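Local coordinates for NAD-dependent dehydrogenase (Rhizobium meliloti, PDB 4Z0P), which reduces glyoxylate and hydroxypyruvate with NADPH as cofactor and belongs to the D-isomer specific 2-hydroxyacid dehydrogenases, at residues R116-R119 and A120-L124; V77-V80 and L81-G85; H299-A302 and R303-G307. One frame throughout, in Å; residues are numbered along the deposited sequence.

Overall arrangement
All three contacts are local, made between neighbours along the chain, yet they sit in different surroundings. Interaction 1 opens helix 118-126 at the subunit interface and is the most polar, with charged side chains of both subunits gathered round an oxalate. Interactions 2 and 3 lie on the other side of the chain's centre, about 23 Å apart between centres, and both pack on the five-stranded parallel sheet: interaction 2 against strand 91-92, interaction 3 against strands 50-54 and 69-72. Interaction 2 is an irregular turn with buried valines and leucines; interaction 3 is a helix end, sheet-facing on one side and solvent-exposed on the other.

Interaction 1 (R116-R119 and A120-L124); sequences RQHR and AYEAL. With OXD (oxalic acid), chain D.
Glu-122 lays its CG over one face of the His-118 imidazole, 3.7 Å from the ring centroid and offset toward the rim, a CH-pi contact one helical turn along. Beyond CG the carboxylate passes out over the CE1/NE2 rim, its plane 22° from that of the ring, with OE2 3.4 Å from His-118 CE1. The bend at chi2 (-67°) in Glu-122 carries the carboxylate past the rim, toward CE1. The histidine edge is used differently: NE2 donates to O5 of the oxalate at 2.8 Å, and the N-H points almost straight at the acceptor (166°). Arg-119 reaches the other half of the same anion, its NE giving O6 a bond of 3.1 Å and O4 a weak one of 3.3 Å, while CD of Arg-119 stands 3.5 Å from O6. Beneath these side chains helix 118-126 is starting. Tyr-121, Glu-122 and Ala-123 donate their backbone N-H groups to the carbonyls of Gln-117, His-118 and Arg-119, and the Tyr-121 ring brings its edge to Arg-116 O, with CD2 at 3.5 Å. Gln-117, at positive phi, is both the C-prime residue of the Schellman motif closing the preceding helix and the N-cap position of this one. The oxalate also accepts bonds from His-118 and Arg-119 of the second subunit, so it bridges the dimer. Arg-119 NH2 forms a salt bridge with Glu-122 of the second subunit and, reciprocally, Glu-122 OE1 with Arg-119 NH2 of the second subunit, while NH1 is held by the carbonyls of Pro-276 and Val-278. The chemistry is that of an anion site shared between two subunits: two arginines probably offset the oxalate charge, two histidines contribute N-H donors, and the glutamates are likely to balance the arginines.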
loop_
_atom_site.group_PDB
_atom_site.type_symbol
_atom_site.label_atom_id
_atom_site.label_comp_id
_atom_site.label_asym_id
_atom_site.label_seq_id
_atom_site.Cartn_x
_atom_site.Cartn_y
_atom_site.Cartn_z
ATOM N N ARG A 116 -7.998 4.315 2.048
ATOM C CA ARG A 116 -8.190 3.981 3.456
ATOM C C ARG A 116 -8.214 5.211 4.389
ATOM O O ARG A 116 -8.163 5.083 5.598
ATOM C CB ARG A 116 -7.149 2.951 3.887
ATOM C CG ARG A 116 -7.210 1.617 3.136
ATOM C CD ARG A 116 -8.556 0.885 3.197
ATOM N NE ARG A 116 -8.794 0.493 4.573
ATOM C CZ ARG A 116 -8.846 -0.756 5.037
ATOM N NH1 ARG A 116 -8.814 -1.804 4.234
ATOM N NH2 ARG A 116 -8.965 -0.935 6.343
ATOM N N GLN A 117 -8.372 6.388 3.814
ATOM C CA GLN A 117 -8.691 7.617 4.561
ATOM C C GLN A 117 -7.649 7.864 5.642
ATOM O O GLN A 117 -7.944 8.256 6.773
ATOM C CB GLN A 117 -10.097 7.529 5.161
ATOM C CG GLN A 117 -11.133 7.219 4.109
ATOM C CD GLN A 117 -12.525 7.132 4.664
ATOM O OE1 GLN A 117 -13.218 8.145 4.799
ATOM N NE2 GLN A 117 -12.952 5.923 4.986
ATOM N N HIS A 118 -6.394 7.670 5.255
ATOM C CA HIS A 118 -5.297 7.753 6.215
ATOM C C HIS A 118 -5.215 9.107 6.882
ATOM O O HIS A 118 -5.050 9.176 8.107
ATOM C CB HIS A 118 -3.975 7.404 5.547
ATOM C CG HIS A 118 -2.815 7.500 6.472
ATOM N ND1 HIS A 118 -2.616 6.597 7.495
ATOM C CD2 HIS A 118 -1.797 8.388 6.546
ATOM C CE1 HIS A 118 -1.506 6.912 8.138
ATOM N NE2 HIS A 118 -0.988 7.992 7.582
ATOM N N ARG A 119 -5.354 10.188 6.109
ATOM C CA ARG A 119 -5.287 11.520 6.726
ATOM C C ARG A 119 -6.428 11.789 7.723
ATOM O O ARG A 119 -6.189 12.368 8.784
ATOM C CB ARG A 119 -5.108 12.638 5.699
ATOM C CG ARG A 119 -3.641 12.755 5.230
ATOM C CD ARG A 119 -2.725 13.499 6.223
ATOM N NE ARG A 119 -1.311 13.599 5.809
ATOM C CZ ARG A 119 -0.858 14.428 4.861
ATOM N NH1 ARG A 119 -1.694 15.215 4.211
ATOM N NH2 ARG A 119 0.431 14.474 4.560
ATOM N N ALA A 120 -7.628 11.321 7.420
ATOM C CA ALA A 120 -8.745 11.410 8.369
ATOM C C ALA A 120 -8.466 10.676 9.669
ATOM O O ALA A 120 -8.698 11.212 10.746
ATOM C CB ALA A 120 -10.034 10.921 7.739
ATOM N N TYR A 121 -7.949 9.447 9.567
ATOM C CA TYR A 121 -7.617 8.674 10.751
ATOM C C TYR A 121 -6.451 9.279 11.517
ATOM O O TYR A 121 -6.437 9.244 12.738
ATOM C CB TYR A 121 -7.376 7.201 10.412
ATOM C CG TYR A 121 -8.638 6.434 10.145
ATOM C CD1 TYR A 121 -9.611 6.273 11.130
ATOM C CD2 TYR A 121 -8.854 5.816 8.925
ATOM C CE1 TYR A 121 -10.772 5.527 10.904
ATOM C CE2 TYR A 121 -10.023 5.104 8.682
ATOM C CZ TYR A 121 -10.960 4.940 9.685
ATOM O OH TYR A 121 -12.097 4.192 9.458
ATOM N N GLU A 122 -5.500 9.902 10.805
ATOM C CA GLU A 122 -4.415 10.612 11.500
ATOM C C GLU A 122 -4.926 11.855 12.220
ATOM O O GLU A 122 -4.465 12.154 13.326
ATOM C CB GLU A 122 -3.287 10.993 10.549
ATOM C CG GLU A 122 -2.490 9.801 10.026
ATOM C CD GLU A 122 -1.703 9.124 11.122
ATOM O OE1 GLU A 122 -0.911 9.814 11.765
ATOM O OE2 GLU A 122 -1.912 7.922 11.379
ATOM N N ALA A 123 -5.885 12.558 11.617
ATOM C CA ALA A 123 -6.481 13.743 12.263
ATOM C C ALA A 123 -7.245 13.329 13.524
ATOM O O ALA A 123 -7.177 13.990 14.565
ATOM C CB ALA A 123 -7.387 14.496 11.298
ATOM N N LEU A 124 -7.946 12.211 13.434
ATOM C CA LEU A 124 -8.630 11.644 14.613
ATOM C C LEU A 124 -7.626 11.257 15.695
ATOM O O LEU A 124 -7.801 11.613 16.875
ATOM C CB LEU A 124 -9.487 10.461 14.218
ATOM C CG LEU A 124 -10.747 10.804 13.421
ATOM C CD1 LEU A 124 -11.261 9.576 12.687
ATOM C CD2 LEU A 124 -11.840 11.396 14.323
HETATM C C1 OXD D . 1.247 10.484 8.804
HETATM C C2 OXD D . 0.407 11.246 7.896
HETATM O O3 OXD D . 2.003 11.090 9.585
HETATM O O4 OXD D . 0.306 10.867 6.715
HETATM O O5 OXD D . 1.185 9.239 8.767
HETATM O O6 OXD D . -0.188 12.255 8.313
#

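Interaction 2 (V77-V80 and L81-G85); sequences VDHV and LTLPG
Leu-83 sets its CD1 against CG2 of Val-80 at 3.6 Å, the two side chains meeting at about a right angle, while its other methyl, CD2, comes to 3.7 Å from NE2 of His-79. A second apolar pair joins residues four apart, where Leu-81 CD1 lies 3.9 Å from Val-77 CG2. Val-80 can offer CG2 to Leu-83 because its chi1 of 68° swings that methyl to the side remote from its backbone N. Backbone bonds hold these side chains in place. Leu-81 N donates to Val-77 O at 3.0 Å, an i to i-4 bond that closes a turn at 77-81, and Leu-83 N reaches Val-80 O at 3.1 Å from well above the carbonyl plane. Between them His-79 O is gripped twice by Thr-82: the hydroxyl OG1 approaches in the carbonyl plane, on a lone pair, at 2.7 Å, and the Thr-82 N-H arrives from above that plane at 2.9 Å. The threonine methyl CG2 meanwhile rests 3.3 Å from Asp-78 O. With an alanine at Leu-83, the buried Val-80 methyl and the exposed His-79 ring would probably lose their shared apolar neighbour, opening a gap between them and leaving the imidazole freer to turn. Farther out, Asp-78 OD1 forms a salt bridge with Arg-235, a residue of the oxalate pocket near the nicotinamide cofactor. This turn lies in the loop joining strands 69-72 and 91-92, where Val-77, Val-80 and Leu-81 all press on Leu-91 of the latter strand.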
loop_
_atom_site.group_PDB
_atom_site.type_symbol
_atom_site.label_atom_id
_atom_site.label_comp_id
_atom_site.label_asym_id
_atom_site.label_seq_id
_atom_site.Cartn_x
_atom_site.Cartn_y
_atom_site.Cartn_z
ATOM N N VAL A 77 14.260 11.226 -19.502
ATOM C CA VAL A 77 15.392 11.839 -20.180
ATOM C C VAL A 77 15.160 13.320 -20.501
ATOM O O VAL A 77 15.952 13.900 -21.273
ATOM C CB VAL A 77 15.790 11.083 -21.480
ATOM C CG1 VAL A 77 16.438 9.744 -21.146
ATOM C CG2 VAL A 77 14.582 10.939 -22.410
ATOM N N ASP A 78 14.093 13.916 -19.970
ATOM C CA ASP A 78 13.760 15.306 -20.312
ATOM C C ASP A 78 14.873 16.293 -19.951
ATOM O O ASP A 78 15.127 17.235 -20.681
ATOM C CB ASP A 78 12.439 15.741 -19.714
ATOM C CG ASP A 78 12.386 15.544 -18.206
ATOM O OD1 ASP A 78 12.486 14.374 -17.749
ATOM O OD2 ASP A 78 12.249 16.561 -17.497
ATOM N N HIS A 79 15.575 16.074 -18.848
ATOM C CA HIS A 79 16.742 16.898 -18.536
ATOM C C HIS A 79 17.971 16.637 -19.396
ATOM O O HIS A 79 18.570 17.575 -19.923
ATOM C CB HIS A 79 17.076 16.839 -17.030
ATOM C CG HIS A 79 18.283 17.634 -16.675
ATOM N ND1 HIS A 79 18.262 19.012 -16.583
ATOM C CD2 HIS A 79 19.568 17.262 -16.485
ATOM C CE1 HIS A 79 19.478 19.444 -16.311
ATOM N NE2 HIS A 79 20.291 18.406 -16.257
ATOM N N VAL A 80 18.371 15.357 -19.603
ATOM C CA VAL A 80 19.593 15.094 -20.359
ATOM C C VAL A 80 19.463 15.586 -21.800
ATOM O O VAL A 80 20.427 16.011 -22.377
ATOM C CB VAL A 80 20.065 13.598 -20.326
ATOM C CG1 VAL A 80 19.143 12.685 -21.050
ATOM C CG2 VAL A 80 21.454 13.430 -20.916
ATOM N N LEU A 81 18.226 15.554 -22.318
ATOM C CA LEU A 81 18.005 16.064 -23.692
ATOM C C LEU A 81 18.297 17.536 -23.837
ATOM O O LEU A 81 18.541 17.990 -24.944
ATOM C CB LEU A 81 16.568 15.774 -24.166
ATOM C CG LEU A 81 16.264 14.290 -24.436
ATOM C CD1 LEU A 81 14.772 14.117 -24.674
ATOM C CD2 LEU A 81 17.025 13.783 -25.659
ATOM N N THR A 82 18.293 18.270 -22.720
ATOM C CA THR A 82 18.563 19.713 -22.746
ATOM C C THR A 82 20.017 20.074 -22.541
ATOM O O THR A 82 20.382 21.233 -22.682
ATOM C CB THR A 82 17.766 20.470 -21.661
ATOM O OG1 THR A 82 18.288 20.180 -20.349
ATOM C CG2 THR A 82 16.278 20.117 -21.728
ATOM N N LEU A 83 20.848 19.091 -22.205
ATOM C CA LEU A 83 22.246 19.402 -21.897
ATOM C C LEU A 83 22.988 19.894 -23.106
ATOM O O LEU A 83 22.901 19.325 -24.221
ATOM C CB LEU A 83 22.953 18.215 -21.232
ATOM C CG LEU A 83 22.448 17.838 -19.857
ATOM C CD1 LEU A 83 22.953 16.450 -19.521
ATOM C CD2 LEU A 83 22.863 18.858 -18.808
ATOM N N PRO A 84 23.737 21.024 -22.954
ATOM C CA PRO A 84 24.402 21.546 -24.088
ATOM C C PRO A 84 25.429 20.548 -24.655
ATOM O O PRO A 84 26.094 19.812 -23.891
ATOM C CB PRO A 84 25.093 22.834 -23.580
ATOM C CG PRO A 84 24.754 22.951 -22.148
ATOM C CD PRO A 84 24.063 21.729 -21.699
ATOM N N GLY A 85 25.444 20.480 -25.966
ATOM C CA GLY A 85 26.332 19.620 -26.704
ATOM C C GLY A 85 25.990 18.140 -26.628
ATOM O O GLY A 85 26.815 17.320 -27.001
#

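Interaction 3 (H299-A302 and R303-G307)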
loop_
_atom_site.group_PDB
_atom_site.type_symbol
_atom_site.label_atom_id
_atom_site.label_comp_id
_atom_site.label_asym_id
_atom_site.label_seq_id
_atom_site.Cartn_x
_atom_site.Cartn_y
_atom_site.Cartn_z
ATOM N N HIS A 299 25.676 -4.357 -19.572
ATOM C CA HIS A 299 24.987 -5.242 -20.530
ATOM C C HIS A 299 24.834 -4.550 -21.879
ATOM O O HIS A 299 25.130 -5.145 -22.919
ATOM C CB HIS A 299 23.631 -5.695 -19.960
ATOM C CG HIS A 299 22.844 -6.588 -20.878
ATOM N ND1 HIS A 299 23.287 -7.833 -21.269
ATOM C CD2 HIS A 299 21.636 -6.416 -21.470
ATOM C CE1 HIS A 299 22.395 -8.387 -22.072
ATOM N NE2 HIS A 299 21.384 -7.546 -22.213
ATOM N N GLN A 300 24.431 -3.279 -21.860
ATOM C CA GLN A 300 24.268 -2.507 -23.100
ATOM C C GLN A 300 25.592 -2.236 -23.800
ATOM O O GLN A 300 25.660 -2.322 -25.032
ATOM C CB GLN A 300 23.511 -1.197 -22.848
ATOM C CG GLN A 300 22.064 -1.418 -22.423
ATOM C CD GLN A 300 21.270 -2.321 -23.384
ATOM O OE1 GLN A 300 21.321 -2.145 -24.598
ATOM N NE2 GLN A 300 20.541 -3.296 -22.838
ATOM N N ILE A 301 26.633 -1.918 -23.031
ATOM C CA ILE A 301 27.983 -1.782 -23.599
ATOM C C ILE A 301 28.375 -3.092 -24.312
ATOM O O ILE A 301 28.882 -3.057 -25.433
ATOM C CB ILE A 301 29.040 -1.407 -22.537
ATOM C CG1 ILE A 301 28.858 0.048 -22.104
ATOM C CG2 ILE A 301 30.455 -1.587 -23.091
ATOM C CD1 ILE A 301 29.642 0.475 -20.875
ATOM N N ALA A 302 28.134 -4.239 -23.676
ATOM C CA ALA A 302 28.531 -5.518 -24.270
ATOM C C ALA A 302 27.771 -5.775 -25.568
ATOM O O ALA A 302 28.348 -6.243 -26.564
ATOM C CB ALA A 302 28.330 -6.666 -23.287
ATOM N N ARG A 303 26.483 -5.463 -25.575
ATOM C CA ARG A 303 25.693 -5.563 -26.802
ATOM C C ARG A 303 26.268 -4.658 -27.901
ATOM O O ARG A 303 26.469 -5.095 -29.029
ATOM C CB ARG A 303 24.226 -5.206 -26.546
ATOM C CG ARG A 303 23.448 -6.237 -25.735
ATOM C CD ARG A 303 22.015 -5.765 -25.500
ATOM N NE ARG A 303 21.271 -5.665 -26.755
ATOM C CZ ARG A 303 20.674 -6.680 -27.381
ATOM N NH1 ARG A 303 20.700 -7.917 -26.883
ATOM N NH2 ARG A 303 20.045 -6.459 -28.530
ATOM N N PHE A 304 26.528 -3.405 -27.552
ATOM C CA PHE A 304 27.043 -2.405 -28.488
ATOM C C PHE A 304 28.327 -2.872 -29.143
ATOM O O PHE A 304 28.456 -2.853 -30.377
ATOM C CB PHE A 304 27.289 -1.087 -27.744
ATOM C CG PHE A 304 27.670 0.061 -28.636
ATOM C CD1 PHE A 304 26.757 0.585 -29.548
ATOM C CD2 PHE A 304 28.940 0.629 -28.562
ATOM C CE1 PHE A 304 27.104 1.651 -30.375
ATOM C CE2 PHE A 304 29.296 1.702 -29.389
ATOM C CZ PHE A 304 28.374 2.212 -30.293
ATOM N N GLU A 305 29.267 -3.317 -28.314
ATOM C CA GLU A 305 30.579 -3.739 -28.807
ATOM C C GLU A 305 30.565 -5.068 -29.574
ATOM O O GLU A 305 31.486 -5.336 -30.340
ATOM C CB GLU A 305 31.593 -3.783 -27.665
ATOM C CG GLU A 305 31.810 -2.394 -27.070
ATOM C CD GLU A 305 32.919 -2.320 -26.056
ATOM O OE1 GLU A 305 33.513 -3.369 -25.729
ATOM O OE2 GLU A 305 33.205 -1.193 -25.589
ATOM N N SER A 306 29.529 -5.876 -29.379
ATOM C CA SER A 306 29.330 -7.106 -30.163
ATOM C C SER A 306 28.520 -6.892 -31.432
ATOM O O SER A 306 28.292 -7.848 -32.169
ATOM C CB SER A 306 28.599 -8.154 -29.321
ATOM O OG SER A 306 29.278 -8.370 -28.113
ATOM N N GLY A 307 28.075 -5.666 -31.694
ATOM C CA GLY A 307 27.310 -5.367 -32.907
ATOM C C GLY A 307 25.819 -5.640 -32.800
ATOM O O GLY A 307 25.131 -5.683 -33.815
#
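The C-terminal end of helix 290-305 carries this contact, with Arg-303 folded back along the preceding turn. CD of Arg-303 touches two neighbours, 3.8 Å from His-299 NE2 and 3.8 Å from Gln-300 OE1, and CG sits over one face of the imidazole, offset toward its rim. The Arg-303 chain runs beside Gln-300 as far as CD and NE; the bend at chi3 (65°) then turns the guanidinium off toward Pro-309 O, its plane 36° from that of the amide. NH2 of Arg-303 is bonded to Pro-309 O, and the Gln-300 amide NE2 to Glu-311, which ties the helix end to the segment that follows it. The backbone continues regularly: Arg-303, Phe-304 and Glu-305 donate to the carbonyls of His-299, Gln-300 and Ile-301. The last helical bond runs from Ser-306 N to Ala-302 O at 3.1 Å, a bent bond, 138° at the hydrogen. A Schellman motif then ends the helix: Gly-307 N bonds Phe-304 O, and Gly-307 adopts a positive phi, at which a CB would press on the carbonyl oxygen of Ser-306. Toward the sheet, Ile-301 and Glu-305 run side by side, Ile-301 CG2 lying 3.7 Å from Glu-305 OE2, an oxygen that also forms a salt bridge with Arg-30 and a hydrogen bond with Tyr-50 OH. Phe-304, whose CB touches Gln-300 O at 3.4 Å, sends its ring away from the preceding turn, and with Ile-301 it packs on strands 50-54 and 69-72, where Tyr-50, Val-69 and Phe-71 receive them.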